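Long-range contact in peptide ABC transporter, peptide-binding protein (Thermus thermophilus, PDB 2D5W), which binds oligopeptides, captured here with a pentapeptide, and probably delivers them to an ABC transporter for uptake across the membrane: residues 328-333 against 379-384. Numbering follows the deposited sequence.
Sequences RQAILH and ALLAEM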
loop_
_atom_site.group_PDB
_atom_site.type_symbol
_atom_site.label_atom_id
_atom_site.label_comp_id
_atom_site.label_asym_id
_atom_site.label_seq_id
_atom_site.Cartn_x
_atom_site.Cartn_y
_atom_site.Cartn_z
ATOM N N ARG A 328 -2.898 -12.886 -21.820
ATOM C CA ARG A 328 -3.485 -12.356 -20.601
ATOM C C ARG A 328 -5.010 -12.383 -20.686
ATOM O O ARG A 328 -5.690 -12.687 -19.702
ATOM C CB ARG A 328 -2.937 -10.946 -20.347
ATOM C CG ARG A 328 -1.405 -10.946 -20.302
ATOM C CD ARG A 328 -0.823 -9.651 -19.768
ATOM N NE ARG A 328 -1.080 -8.490 -20.616
ATOM C CZ ARG A 328 -0.286 -8.071 -21.597
ATOM N NH1 ARG A 328 -0.618 -6.994 -22.298
ATOM N NH2 ARG A 328 0.835 -8.717 -21.885
ATOM N N GLN A 329 -5.544 -12.093 -21.868
ATOM C CA GLN A 329 -6.987 -12.132 -22.076
ATOM C C GLN A 329 -7.473 -13.579 -21.943
ATOM O O GLN A 329 -8.523 -13.838 -21.356
ATOM C CB GLN A 329 -7.338 -11.596 -23.465
ATOM C CG GLN A 329 -6.925 -10.152 -23.692
ATOM C CD GLN A 329 -7.191 -9.692 -25.109
ATOM O OE1 GLN A 329 -7.105 -10.478 -26.049
ATOM N NE2 GLN A 329 -7.499 -8.413 -25.271
ATOM N N ALA A 330 -6.700 -14.521 -22.483
ATOM C CA ALA A 330 -7.063 -15.934 -22.412
ATOM C C ALA A 330 -7.142 -16.386 -20.960
ATOM O O ALA A 330 -8.103 -17.043 -20.555
ATOM C CB ALA A 330 -6.037 -16.777 -23.167
ATOM N N ILE A 331 -6.127 -16.042 -20.176
ATOM C CA ILE A 331 -6.121 -16.432 -18.775
ATOM C C ILE A 331 -7.330 -15.855 -18.045
ATOM O O ILE A 331 -7.994 -16.565 -17.290
ATOM C CB ILE A 331 -4.820 -15.979 -18.068
ATOM C CG1 ILE A 331 -3.623 -16.752 -18.639
ATOM C CG2 ILE A 331 -4.928 -16.220 -16.559
ATOM C CD1 ILE A 331 -2.271 -16.261 -18.142
ATOM N N LEU A 332 -7.637 -14.581 -18.280
ATOM C CA LEU A 332 -8.770 -13.973 -17.591
ATOM C C LEU A 332 -10.092 -14.651 -17.951
ATOM O O LEU A 332 -10.961 -14.817 -17.092
ATOM C CB LEU A 332 -8.839 -12.466 -17.876
ATOM C CG LEU A 332 -9.799 -11.676 -16.970
ATOM C CD1 LEU A 332 -9.483 -11.956 -15.502
ATOM C CD2 LEU A 332 -9.689 -10.187 -17.267
ATOM N N HIS A 333 -10.249 -15.039 -19.217
ATOM C CA HIS A 333 -11.469 -15.727 -19.648
ATOM C C HIS A 333 -11.588 -17.085 -18.952
ATOM O O HIS A 333 -12.679 -17.654 -18.868
ATOM C CB HIS A 333 -11.473 -15.958 -21.167
ATOM C CG HIS A 333 -11.959 -14.789 -21.968
ATOM N ND1 HIS A 333 -13.186 -14.196 -21.757
ATOM C CD2 HIS A 333 -11.406 -14.141 -23.021
ATOM C CE1 HIS A 333 -13.367 -13.235 -22.647
ATOM N NE2 HIS A 333 -12.302 -13.183 -23.426
ATOM N N ALA A 379 -9.375 -20.759 -27.770
ATOM C CA ALA A 379 -9.174 -20.212 -29.108
ATOM C C ALA A 379 -7.988 -19.248 -29.150
ATOM O O ALA A 379 -7.178 -19.290 -30.075
ATOM C CB ALA A 379 -10.438 -19.504 -29.577
ATOM N N LEU A 380 -7.891 -18.378 -28.148
ATOM C CA LEU A 380 -6.796 -17.415 -28.081
ATOM C C LEU A 380 -5.448 -18.113 -27.970
ATOM O O LEU A 380 -4.493 -17.754 -28.657
ATOM C CB LEU A 380 -6.989 -16.480 -26.885
ATOM C CG LEU A 380 -8.045 -15.388 -27.068
ATOM C CD1 LEU A 380 -8.448 -14.818 -25.717
ATOM C CD2 LEU A 380 -7.497 -14.301 -27.979
ATOM N N LEU A 381 -5.373 -19.119 -27.106
ATOM C CA LEU A 381 -4.128 -19.848 -26.918
ATOM C C LEU A 381 -3.750 -20.662 -28.154
ATOM O O LEU A 381 -2.575 -20.774 -28.493
ATOM C CB LEU A 381 -4.237 -20.749 -25.685
ATOM C CG LEU A 381 -4.384 -19.965 -24.374
ATOM C CD1 LEU A 381 -4.806 -20.902 -23.262
ATOM C CD2 LEU A 381 -3.072 -19.270 -24.035
ATOM N N ALA A 382 -4.748 -21.218 -28.833
ATOM C CA ALA A 382 -4.491 -22.004 -30.036
ATOM C C ALA A 382 -3.896 -21.115 -31.122
ATOM O O ALA A 382 -3.016 -21.537 -31.873
ATOM C CB ALA A 382 -5.779 -22.641 -30.530
ATOM N N GLU A 383 -4.378 -19.879 -31.197
ATOM C CA GLU A 383 -3.898 -18.930 -32.193
ATOM C C GLU A 383 -2.409 -18.648 -32.018
ATOM O O GLU A 383 -1.734 -18.237 -32.962
ATOM C CB GLU A 383 -4.690 -17.623 -32.091
ATOM C CG GLU A 383 -4.342 -16.591 -33.152
ATOM C CD GLU A 383 -5.184 -15.333 -33.035
ATOM O OE1 GLU A 383 -4.991 -14.408 -33.853
ATOM O OE2 GLU A 383 -6.038 -15.268 -32.127
ATOM N N MET A 384 -1.896 -18.872 -30.814
ATOM C CA MET A 384 -0.486 -18.627 -30.545
ATOM C C MET A 384 0.391 -19.877 -30.586
ATOM O O MET A 384 1.508 -19.880 -30.067
ATOM C CB MET A 384 -0.329 -17.895 -29.211
ATOM C CG MET A 384 -0.891 -16.478 -29.260
ATOM S SD MET A 384 -0.706 -15.547 -27.732
ATOM C CE MET A 384 -1.949 -16.352 -26.709
#
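Leu380 meets Ala330 and His333 through a chain whose CG lies beside the backbone N and opposite the carbonyl carbon (chi1 -76°), with the next torsion extended (chi2 163°), a course that carries CD1 across to the facing helix. There the methyl rests against the backbone of Ala330, 3.7 Å from Ala330 N. The same methyl touches CB of Gln329 and approaches the His333 ring at its edge, near the ring plane, with Leu380 CD1 4.1 Å from His333 CD2; the two side chains cross at about a right angle. Leu381 adopts a similar first torsion, and its branch point turns back to the shared interface, placing Leu381 CG 3.8 Å from Ala330 CB. The methyl of Ala330 fits into the angle formed by the neighbouring side chains Leu380 and Leu381, with Leu380 CB also 3.8 Å from Ala330 CB. The pairing illustrates how a small residue at the point of closest backbone approach, here Ala330 facing Leu380, is packed around by larger side chains of the other helix; the axes lie 9.1 Å apart and run roughly antiparallel, at 152°. No hydrogen bond crosses between the segments; the contact is apolar, and His333 ND1 and Gln329 NE2 find their partners outside it. His333 ND1 is hydrogen-bonded to Glu371 O, which together with the edge-to-face ring of Tyr370 should limit rotation of the imidazole, while Gln329 NE2 makes weak hydrogen bonds to Glu540 O and Tyr370 OH. Within the solute-binding protein fold, the contact lies far from the centre of the chain and joins helix 374-383, whose outer face is open to solvent, to helix 325-333, which on another side packs through Ile331 and Leu332 against Leu545 and Pro546 of strand 544-557.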